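Long-range contact in uncharacterized protein (Sulfolobus solfataricus, PDB 3EXC), which cuts single-stranded RNA as a Cas2-family endoribonuclease of the CRISPR antiviral defence, working as a homodimer that associates with a Cas1 homodimer: residues M4-K17 with T62-W75. The protein carries 2 engineered substitutions. Sequence-based numbering, arbitrary orientation.
With NA (sodium ion), chain C.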
loop_
_atom_site.group_PDB
_atom_site.type_symbol
_atom_site.label_atom_id
_atom_site.label_comp_id
_atom_site.label_asym_id
_atom_site.label_seq_id
_atom_site.Cartn_x
_atom_site.Cartn_y
_atom_site.Cartn_z
HETATM N N MSE A 4 -15.337 -8.374 4.171
HETATM C CA MSE A 4 -13.988 -8.751 3.643
HETATM C C MSE A 4 -13.395 -7.827 2.508
HETATM O O MSE A 4 -13.935 -7.786 1.399
HETATM C CB MSE A 4 -14.055 -10.219 3.144
HETATM C CG MSE A 4 -13.530 -11.325 4.118
HETATM SE SE MSE A 4 -11.917 -10.755 5.226
HETATM C CE MSE A 4 -12.790 -10.019 6.911
ATOM N N LYS A 5 -12.298 -7.111 2.771
ATOM C CA LYS A 5 -11.659 -6.277 1.771
ATOM C C LYS A 5 -10.319 -6.808 1.307
ATOM O O LYS A 5 -9.733 -7.719 1.884
ATOM C CB LYS A 5 -11.406 -4.890 2.332
ATOM C CG LYS A 5 -12.584 -4.336 2.925
ATOM C CD LYS A 5 -12.767 -3.027 2.311
ATOM C CE LYS A 5 -13.866 -3.084 1.299
ATOM N NZ LYS A 5 -13.423 -2.108 0.320
ATOM N N LEU A 6 -9.780 -6.193 0.277
ATOM C CA LEU A 6 -8.382 -6.377 0.028
ATOM C C LEU A 6 -7.793 -5.186 -0.546
ATOM O O LEU A 6 -8.486 -4.359 -1.093
ATOM C CB LEU A 6 -8.105 -7.610 -0.828
ATOM C CG LEU A 6 -8.763 -7.809 -2.149
ATOM C CD1 LEU A 6 -8.289 -6.745 -3.035
ATOM C CD2 LEU A 6 -8.226 -9.150 -2.578
ATOM N N LEU A 7 -6.493 -5.063 -0.328
ATOM C CA LEU A 7 -5.658 -4.006 -0.868
ATOM C C LEU A 7 -4.683 -4.646 -1.818
ATOM O O LEU A 7 -4.135 -5.727 -1.511
ATOM C CB LEU A 7 -4.727 -3.445 0.181
ATOM C CG LEU A 7 -5.365 -2.740 1.316
ATOM C CD1 LEU A 7 -4.184 -2.417 2.277
ATOM C CD2 LEU A 7 -5.913 -1.497 0.661
ATOM N N VAL A 8 -4.450 -3.963 -2.923
ATOM C CA VAL A 8 -3.366 -4.328 -3.791
ATOM C C VAL A 8 -2.471 -3.114 -3.810
ATOM O O VAL A 8 -2.907 -2.021 -4.188
ATOM C CB VAL A 8 -3.878 -4.537 -5.194
ATOM C CG1 VAL A 8 -2.732 -4.911 -6.105
ATOM C CG2 VAL A 8 -4.876 -5.651 -5.132
ATOM N N VAL A 9 -1.231 -3.301 -3.423
ATOM C CA VAL A 9 -0.241 -2.280 -3.422
ATOM C C VAL A 9 0.876 -2.730 -4.359
ATOM O O VAL A 9 1.449 -3.817 -4.225
ATOM C CB VAL A 9 0.314 -2.126 -1.959
ATOM C CG1 VAL A 9 1.369 -1.032 -1.856
ATOM C CG2 VAL A 9 -0.847 -1.767 -1.028
ATOM N N TYR A 10 1.290 -1.876 -5.276
ATOM C CA TYR A 10 2.337 -2.307 -6.227
ATOM C C TYR A 10 3.562 -1.339 -6.386
ATOM O O TYR A 10 3.515 -0.090 -6.117
ATOM C CB TYR A 10 1.707 -2.701 -7.576
ATOM C CG TYR A 10 0.796 -1.666 -8.172
ATOM C CD1 TYR A 10 -0.551 -1.624 -7.841
ATOM C CD2 TYR A 10 1.279 -0.704 -9.085
ATOM C CE1 TYR A 10 -1.401 -0.615 -8.381
ATOM C CE2 TYR A 10 0.437 0.282 -9.638
ATOM C CZ TYR A 10 -0.906 0.296 -9.269
ATOM O OH TYR A 10 -1.766 1.235 -9.786
ATOM N N ASP A 11 4.658 -1.923 -6.863
ATOM C CA ASP A 11 5.903 -1.235 -7.096
ATOM C C ASP A 11 6.330 -1.827 -8.457
ATOM O O ASP A 11 6.963 -2.896 -8.569
ATOM C CB ASP A 11 6.826 -1.546 -5.894
ATOM C CG ASP A 11 8.296 -1.150 -6.119
ATOM O OD1 ASP A 11 8.644 -0.674 -7.249
ATOM O OD2 ASP A 11 9.127 -1.363 -5.155
ATOM N N VAL A 12 5.891 -1.158 -9.512
ATOM C CA VAL A 12 6.112 -1.629 -10.825
ATOM C C VAL A 12 7.042 -0.655 -11.543
ATOM O O VAL A 12 6.632 0.469 -11.801
ATOM C CB VAL A 12 4.789 -1.731 -11.590
ATOM C CG1 VAL A 12 5.060 -1.981 -13.041
ATOM C CG2 VAL A 12 3.927 -2.871 -10.987
ATOM N N SER A 13 8.281 -1.075 -11.848
ATOM C CA SER A 13 9.262 -0.190 -12.528
ATOM C C SER A 13 8.867 0.336 -13.909
ATOM O O SER A 13 8.829 1.545 -14.084
ATOM C CB SER A 13 10.681 -0.779 -12.551
ATOM O OG SER A 13 11.288 -0.507 -11.284
ATOM N N ASP A 14 8.571 -0.536 -14.869
ATOM C CA ASP A 14 8.115 -0.086 -16.215
ATOM C C ASP A 14 6.780 0.755 -16.214
ATOM O O ASP A 14 5.685 0.228 -15.947
ATOM C CB ASP A 14 8.022 -1.315 -17.126
ATOM C CG ASP A 14 7.719 -0.980 -18.560
ATOM O OD1 ASP A 14 7.383 0.172 -18.894
ATOM O OD2 ASP A 14 7.834 -1.904 -19.391
ATOM N N ASP A 15 6.895 2.059 -16.510
ATOM C CA ASP A 15 5.758 3.012 -16.663
ATOM C C ASP A 15 4.534 2.415 -17.363
ATOM O O ASP A 15 3.390 2.631 -16.964
ATOM C CB ASP A 15 6.196 4.260 -17.479
ATOM C CG ASP A 15 6.337 5.540 -16.632
ATOM O OD1 ASP A 15 6.330 6.658 -17.222
ATOM O OD2 ASP A 15 6.469 5.438 -15.392
ATOM N N SER A 16 4.791 1.677 -18.423
ATOM C CA SER A 16 3.751 1.125 -19.234
ATOM C C SER A 16 3.051 -0.080 -18.589
ATOM O O SER A 16 1.839 -0.237 -18.713
ATOM C CB SER A 16 4.378 0.770 -20.564
ATOM O OG SER A 16 3.505 -0.066 -21.264
ATOM N N LYS A 17 3.819 -0.922 -17.898
ATOM C CA LYS A 17 3.257 -2.028 -17.143
ATOM C C LYS A 17 2.440 -1.514 -15.984
ATOM O O LYS A 17 1.396 -2.083 -15.695
ATOM C CB LYS A 17 4.330 -2.974 -16.595
ATOM C CG LYS A 17 5.064 -3.801 -17.643
ATOM C CD LYS A 17 5.848 -4.895 -16.949
ATOM C CE LYS A 17 7.300 -4.960 -17.415
ATOM N NZ LYS A 17 7.505 -5.862 -18.575
ATOM N N THR A 62 11.538 -8.227 -10.878
ATOM C CA THR A 62 11.818 -6.792 -10.726
ATOM C C THR A 62 10.771 -6.104 -9.897
ATOM O O THR A 62 11.102 -5.181 -9.183
ATOM C CB THR A 62 11.711 -6.099 -12.125
ATOM O OG1 THR A 62 12.807 -6.524 -12.920
ATOM C CG2 THR A 62 11.601 -4.521 -12.094
ATOM N N ASP A 63 9.503 -6.465 -10.115
ATOM C CA ASP A 63 8.378 -5.762 -9.507
ATOM C C ASP A 63 7.955 -6.467 -8.249
ATOM O O ASP A 63 8.426 -7.620 -8.029
ATOM C CB ASP A 63 7.248 -5.582 -10.501
ATOM C CG ASP A 63 7.696 -4.760 -11.672
ATOM O OD1 ASP A 63 8.709 -3.997 -11.473
ATOM O OD2 ASP A 63 7.098 -4.876 -12.784
ATOM N N ILE A 64 7.155 -5.769 -7.427
ATOM C CA ILE A 64 6.618 -6.304 -6.174
ATOM C C ILE A 64 5.180 -5.869 -6.109
ATOM O O ILE A 64 4.888 -4.709 -6.344
ATOM C CB ILE A 64 7.285 -5.757 -4.895
ATOM C CG1 ILE A 64 8.791 -5.920 -4.937
ATOM C CG2 ILE A 64 6.858 -6.578 -3.691
ATOM C CD1 ILE A 64 9.548 -4.833 -4.118
ATOM N N VAL A 65 4.277 -6.791 -5.766
ATOM C CA VAL A 65 2.882 -6.523 -5.567
ATOM C C VAL A 65 2.456 -7.241 -4.300
ATOM O O VAL A 65 2.758 -8.429 -4.105
ATOM C CB VAL A 65 2.033 -7.023 -6.743
ATOM C CG1 VAL A 65 0.546 -6.644 -6.497
ATOM C CG2 VAL A 65 2.431 -6.313 -8.070
ATOM N N HIS A 66 1.766 -6.537 -3.418
ATOM C CA HIS A 66 1.230 -7.150 -2.241
ATOM C C HIS A 66 -0.271 -7.211 -2.348
ATOM O O HIS A 66 -0.916 -6.235 -2.721
ATOM C CB HIS A 66 1.518 -6.252 -1.104
ATOM C CG HIS A 66 2.842 -6.496 -0.522
ATOM N ND1 HIS A 66 3.998 -6.080 -1.146
ATOM C CD2 HIS A 66 3.222 -7.173 0.595
ATOM C CE1 HIS A 66 5.045 -6.514 -0.452
ATOM N NE2 HIS A 66 4.603 -7.170 0.613
ATOM N N ILE A 67 -0.836 -8.386 -2.123
ATOM C CA ILE A 67 -2.278 -8.525 -2.124
ATOM C C ILE A 67 -2.625 -8.933 -0.711
ATOM O O ILE A 67 -2.202 -10.007 -0.228
ATOM C CB ILE A 67 -2.738 -9.599 -3.062
ATOM C CG1 ILE A 67 -2.295 -9.281 -4.518
ATOM C CG2 ILE A 67 -4.291 -9.848 -2.860
ATOM C CD1 ILE A 67 -2.403 -10.518 -5.450
ATOM N N ILE A 68 -3.324 -8.027 -0.037
ATOM C CA ILE A 68 -3.465 -8.067 1.409
ATOM C C ILE A 68 -4.942 -8.079 1.788
ATOM O O ILE A 68 -5.635 -7.135 1.464
ATOM C CB ILE A 68 -2.855 -6.825 2.043
ATOM C CG1 ILE A 68 -1.339 -6.770 1.732
ATOM C CG2 ILE A 68 -3.020 -6.899 3.590
ATOM C CD1 ILE A 68 -0.735 -5.451 2.011
ATOM N N PRO A 69 -5.427 -9.157 2.457
ATOM C CA PRO A 69 -6.833 -9.184 2.948
ATOM C C PRO A 69 -6.979 -8.345 4.211
ATOM O O PRO A 69 -6.046 -8.320 5.011
ATOM C CB PRO A 69 -7.050 -10.677 3.310
ATOM C CG PRO A 69 -5.605 -11.169 3.692
ATOM C CD PRO A 69 -4.665 -10.389 2.797
ATOM N N LEU A 70 -8.070 -7.600 4.379
ATOM C CA LEU A 70 -8.356 -7.042 5.673
ATOM C C LEU A 70 -9.815 -7.022 5.982
ATOM O O LEU A 70 -10.596 -7.209 5.095
ATOM C CB LEU A 70 -7.771 -5.683 5.829
ATOM C CG LEU A 70 -8.097 -4.615 4.841
ATOM C CD1 LEU A 70 -7.248 -3.494 5.312
ATOM C CD2 LEU A 70 -7.680 -5.082 3.514
ATOM N N GLY A 71 -10.169 -6.917 7.248
ATOM C CA GLY A 71 -11.582 -6.910 7.628
ATOM C C GLY A 71 -12.111 -5.518 7.297
ATOM O O GLY A 71 -11.383 -4.507 7.251
ATOM N N ILE A 72 -13.389 -5.448 7.061
ATOM C CA ILE A 72 -14.057 -4.201 6.776
ATOM C C ILE A 72 -13.784 -3.153 7.874
ATOM O O ILE A 72 -13.548 -1.989 7.555
ATOM C CB ILE A 72 -15.597 -4.483 6.533
ATOM C CG1 ILE A 72 -16.372 -3.188 6.247
ATOM C CG2 ILE A 72 -16.224 -5.174 7.713
ATOM C CD1 ILE A 72 -15.748 -2.366 4.957
ATOM N N ARG A 73 -13.829 -3.535 9.159
ATOM C CA ARG A 73 -13.662 -2.566 10.233
ATOM C C ARG A 73 -12.229 -2.037 10.275
ATOM O O ARG A 73 -12.050 -0.881 10.585
ATOM C CB ARG A 73 -14.096 -3.116 11.597
ATOM C CG ARG A 73 -15.593 -3.309 11.688
ATOM C CD ARG A 73 -16.404 -1.956 11.671
ATOM N NE ARG A 73 -16.048 -1.078 12.801
ATOM C CZ ARG A 73 -15.646 0.190 12.707
ATOM N NH1 ARG A 73 -15.338 0.832 13.807
ATOM N NH2 ARG A 73 -15.554 0.820 11.532
ATOM N N ASP A 74 -11.223 -2.867 9.964
ATOM C CA ASP A 74 -9.839 -2.377 9.865
ATOM C C ASP A 74 -9.709 -1.364 8.735
ATOM O O ASP A 74 -9.021 -0.361 8.867
ATOM C CB ASP A 74 -8.843 -3.496 9.463
ATOM C CG ASP A 74 -8.841 -4.674 10.420
ATOM O OD1 ASP A 74 -8.889 -4.393 11.674
ATOM O OD2 ASP A 74 -8.784 -5.893 9.891
ATOM N N TRP A 75 -10.316 -1.624 7.585
ATOM C CA TRP A 75 -10.246 -0.648 6.495
ATOM C C TRP A 75 -10.938 0.688 6.896
ATOM O O TRP A 75 -10.436 1.822 6.706
ATOM C CB TRP A 75 -10.968 -1.256 5.318
ATOM C CG TRP A 75 -11.151 -0.269 4.222
ATOM C CD1 TRP A 75 -12.340 0.213 3.732
ATOM C CD2 TRP A 75 -10.108 0.378 3.485
ATOM N NE1 TRP A 75 -12.090 1.134 2.710
ATOM C CE2 TRP A 75 -10.732 1.241 2.540
ATOM C CE3 TRP A 75 -8.697 0.339 3.557
ATOM C CZ2 TRP A 75 -10.002 2.053 1.678
ATOM C CZ3 TRP A 75 -7.961 1.125 2.679
ATOM C CH2 TRP A 75 -8.616 1.987 1.768
HETATM NA NA NA C . 4.706 0.880 -3.760
HETATM O O HOH W 1 9.844 -2.089 -9.489
HETATM O O HOH W 2 8.658 -3.125 -14.344
HETATM O O HOH W 3 2.380 2.213 -2.900
HETATM O O HOH W 4 5.126 2.663 -5.774
#
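D63 reaches past the end of the ladder and takes the backbone N of S13 on its OD1 at 3.0 Å, the N-H arriving from above the carboxylate plane. Water 1 lies within hydrogen-bonding distance of that OD1, S13 OG and OD1 of D11, the predicted magnesium-binding, catalytic aspartate, and can bridge the two carboxylates; water 2 links D63 OD2 to D14 N, and D59 N also holds OD2. From here strands 5-11 and 64-70 run antiparallel as neighbours, 64-70 outermost within this chain, in the ferredoxin-like sheet, which continues into the second subunit; backbone bonds pair D11-I64, V9-H66, L7-I68 and K5-L70. Y10 packs on helix 15-27 and L6 on 47-57; on the same face V8 CG1 meets V65 CG1 at 3.7 Å. K5, L7, V9 and D11 share the other face, where L7 packs on L7 of the second subunit and its R35 N bonds D11 OD2. Y10 O binds a sodium ion with Q34 of the second subunit and waters 3 and 4. At the far end K5, bent at chi2 (-127°), lays CD 3.6 Å from W75 CD1. Its NZ, salt-bridged to E39 and D41, makes an off-centre cation-pi contact, 4.5 Å from the centroid of the W75 five-membered ring, while L7 CD2 touches W75 CZ3.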